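Polyketide synthase/nonribosomal peptide synthetase hybrid RzxB (Pseudomonas fluorescens, PDB 5IL6) probably dehydrates beta-hydroxyacyl intermediates during assembly of the polyketide rhizoxin, through its double-hotdog dehydratase domain. Local coordinates at residues 59-64 with 235-240. Residues are numbered along the deposited sequence; the frame is centred on the assembly and turned at random.
Sequences MIQAAL and GQCVLL
Gln61 reaches from the helix to the strand and brings its amide up to Cys237 and Leu239, under the leucine and beside the sulfur; both these side chains turn to the helix, while that of Val238, between them, turns away. With CG beside the backbone N (chi1 -66°) and the chain extended beyond it, the amide is carried well clear of the helix. The amide face and nitrogen end form the packed part. Leu239 covers one face, its CD2 4.1 Å from Gln61 CD and its CB 4.0 Å from NE2, a flat surface over which a branched side chain can spread. From the other side of the plane Cys237 SG approaches NE2 obliquely, at 3.8 Å, small enough to lie beside the nitrogen without bonding to it.

The backbones stay apart, 8.4 Å between Gln61 CA and Leu239 CA, and the looser part is bridged by a water near the amide plane. Gln61 NE2 donates to it at 3.0 Å, and it donates in turn to Cys237 O. Glutamine's long arm suits this link. Leu239 is partly exposed, whereas Gln61 and Cys237 are buried.

Helix 53-67 is the hotdog helix of the first half of the double hotdog, and strand 230-239 comes from the second. Strand 77-85 runs antiparallel beside strand 230-239 and lies against the helix: Ile80 touches Gln61 and its backbone bonds to that of Cys237, while Ile60 and Leu64 pack on strands 77-85 and 110-118.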
ATOM      1  N   MET A  59      -2.697   5.836   5.189  1.00 20.19           N
ATOM      2  CA  MET A  59      -3.223   6.380   6.434  1.00 22.47           C
ATOM      3  C   MET A  59      -2.099   6.738   7.394  1.00 22.10           C
ATOM      4  O   MET A  59      -2.159   7.767   8.077  1.00 20.60           O
ATOM      5  CB  MET A  59      -4.179   5.372   7.061  1.00 25.30           C
ATOM      6  CG  MET A  59      -4.921   5.870   8.293  1.00 42.22           C
ATOM      7  SD  MET A  59      -6.052   4.639   8.977  1.00 44.75           S
ATOM      8  CE  MET A  59      -6.695   3.886   7.483  1.00 23.91           C
ATOM      9  N   ILE A  60      -1.065   5.901   7.464  1.00 20.32           N
ATOM     10  CA  ILE A  60       0.086   6.212   8.306  1.00 19.20           C
ATOM     11  C   ILE A  60       0.783   7.466   7.801  1.00 21.65           C
ATOM     12  O   ILE A  60       1.162   8.344   8.587  1.00 22.60           O
ATOM     13  CB  ILE A  60       1.051   5.012   8.354  1.00 20.04           C
ATOM     14  CG1 ILE A  60       0.362   3.817   9.020  1.00 26.68           C
ATOM     15  CG2 ILE A  60       2.330   5.379   9.106  1.00 22.69           C
ATOM     16  CD1 ILE A  60       1.150   2.523   8.945  1.00 25.65           C
ATOM     17  N   GLN A  61       0.961   7.572   6.482  1.00 23.00           N
ATOM     18  CA  GLN A  61       1.603   8.751   5.911  1.00 23.53           C
ATOM     19  C   GLN A  61       0.800  10.012   6.209  1.00 24.37           C
ATOM     20  O   GLN A  61       1.369  11.048   6.573  1.00 25.57           O
ATOM     21  CB  GLN A  61       1.783   8.566   4.404  1.00 26.45           C
ATOM     22  CG  GLN A  61       2.760   7.453   4.036  1.00 34.42           C
ATOM     23  CD  GLN A  61       2.704   7.072   2.570  1.00 33.68           C
ATOM     24  OE1 GLN A  61       1.724   7.348   1.879  1.00 30.25           O
ATOM     25  NE2 GLN A  61       3.764   6.436   2.084  1.00 28.92           N
ATOM     26  N   ALA A  62      -0.524   9.944   6.063  1.00 24.88           N
ATOM     27  CA  ALA A  62      -1.363  11.100   6.364  1.00 22.66           C
ATOM     28  C   ALA A  62      -1.292  11.460   7.844  1.00 20.00           C
ATOM     29  O   ALA A  62      -1.206  12.640   8.201  1.00 22.01           O
ATOM     30  CB  ALA A  62      -2.806  10.819   5.951  1.00 21.24           C
ATOM     31  N   ALA A  63      -1.335  10.455   8.721  1.00 19.25           N
ATOM     32  CA  ALA A  63      -1.311  10.721  10.156  1.00 20.06           C
ATOM     33  C   ALA A  63       0.008  11.355  10.568  1.00 25.47           C
ATOM     34  O   ALA A  63       0.028  12.321  11.340  1.00 23.20           O
ATOM     35  CB  ALA A  63      -1.546   9.426  10.933  1.00 19.50           C
ATOM     36  N   LEU A  64       1.124  10.824  10.067  1.00 26.16           N
ATOM     37  CA  LEU A  64       2.420  11.396  10.411  1.00 29.64           C
ATOM     38  C   LEU A  64       2.540  12.824   9.900  1.00 26.89           C
ATOM     39  O   LEU A  64       3.041  13.706  10.608  1.00 24.61           O
ATOM     40  CB  LEU A  64       3.547  10.537   9.837  1.00 38.79           C
ATOM     41  CG  LEU A  64       4.644  10.126  10.818  1.00 49.44           C
ATOM     42  CD1 LEU A  64       5.157  11.317  11.635  1.00 49.82           C
ATOM     43  CD2 LEU A  64       4.124   9.022  11.714  1.00 53.02           C
ATOM     44  N   GLY A 235       9.397  -4.153   4.895  1.00 25.25           N
ATOM     45  CA  GLY A 235      10.603  -3.703   5.571  1.00 24.98           C
ATOM     46  C   GLY A 235      10.687  -2.191   5.668  1.00 24.36           C
ATOM     47  O   GLY A 235      10.979  -1.639   6.732  1.00 24.61           O
ATOM     48  N   GLN A 236      10.426  -1.502   4.560  1.00 23.16           N
ATOM     49  CA  GLN A 236      10.443  -0.047   4.540  1.00 31.05           C
ATOM     50  C   GLN A 236       9.528   0.472   3.444  1.00 30.02           C
ATOM     51  O   GLN A 236       9.433  -0.125   2.369  1.00 24.98           O
ATOM     52  CB  GLN A 236      11.844   0.513   4.274  1.00 46.57           C
ATOM     53  CG  GLN A 236      12.891   0.239   5.324  1.00 65.12           C
ATOM     54  CD  GLN A 236      14.218   0.873   4.958  1.00 80.27           C
ATOM     55  OE1 GLN A 236      14.879   0.448   4.011  1.00 83.06           O
ATOM     56  NE2 GLN A 236      14.605   1.910   5.692  1.00 87.08           N
ATOM     57  N   CYS A 237       8.869   1.593   3.725  1.00 28.83           N
ATOM     58  CA  CYS A 237       8.184   2.384   2.707  1.00 28.97           C
ATOM     59  C   CYS A 237       8.695   3.809   2.843  1.00 28.76           C
ATOM     60  O   CYS A 237       8.463   4.459   3.867  1.00 28.21           O
ATOM     61  CB  CYS A 237       6.667   2.337   2.862  1.00 30.04           C
ATOM     62  SG  CYS A 237       5.809   3.290   1.586  1.00 33.26           S
ATOM     63  N   VAL A 238       9.394   4.292   1.822  1.00 26.43           N
ATOM     64  CA  VAL A 238       9.984   5.626   1.833  1.00 26.97           C
ATOM     65  C   VAL A 238       9.223   6.489   0.842  1.00 29.80           C
ATOM     66  O   VAL A 238       9.103   6.135  -0.338  1.00 28.66           O
ATOM     67  CB  VAL A 238      11.482   5.590   1.499  1.00 31.09           C
ATOM     68  CG1 VAL A 238      12.043   7.002   1.456  1.00 35.23           C
ATOM     69  CG2 VAL A 238      12.234   4.744   2.519  1.00 32.53           C
ATOM     70  N   LEU A 239       8.701   7.614   1.321  1.00 28.51           N
ATOM     71  CA  LEU A 239       7.997   8.577   0.483  1.00 35.34           C
ATOM     72  C   LEU A 239       8.921   9.768   0.252  1.00 34.93           C
ATOM     73  O   LEU A 239       9.128  10.589   1.152  1.00 29.84           O
ATOM     74  CB  LEU A 239       6.686   9.005   1.136  1.00 46.04           C
ATOM     75  CG  LEU A 239       5.815   9.976   0.339  1.00 56.64           C
ATOM     76  CD1 LEU A 239       5.341   9.344  -0.964  1.00 54.53           C
ATOM     77  CD2 LEU A 239       4.628  10.427   1.177  1.00 64.79           C
ATOM     78  N   LEU A 240       9.476   9.856  -0.956  1.00 37.42           N
ATOM     79  CA  LEU A 240      10.431  10.898  -1.316  1.00 44.43           C
ATOM     80  C   LEU A 240       9.768  12.174  -1.816  1.00 42.95           C
ATOM     81  O   LEU A 240      10.261  13.273  -1.541  1.00 39.51           O
ATOM     82  CB  LEU A 240      11.397  10.364  -2.374  1.00 50.38           C
ATOM     83  CG  LEU A 240      12.421   9.397  -1.790  1.00 61.70           C
ATOM     84  CD1 LEU A 240      12.903   8.379  -2.800  1.00 66.78           C
ATOM     85  CD2 LEU A 240      13.583  10.238  -1.292  1.00 68.35           C
TER
HETATM   86  O   HOH W   1       6.265   6.435   3.738  1.00 30.87           O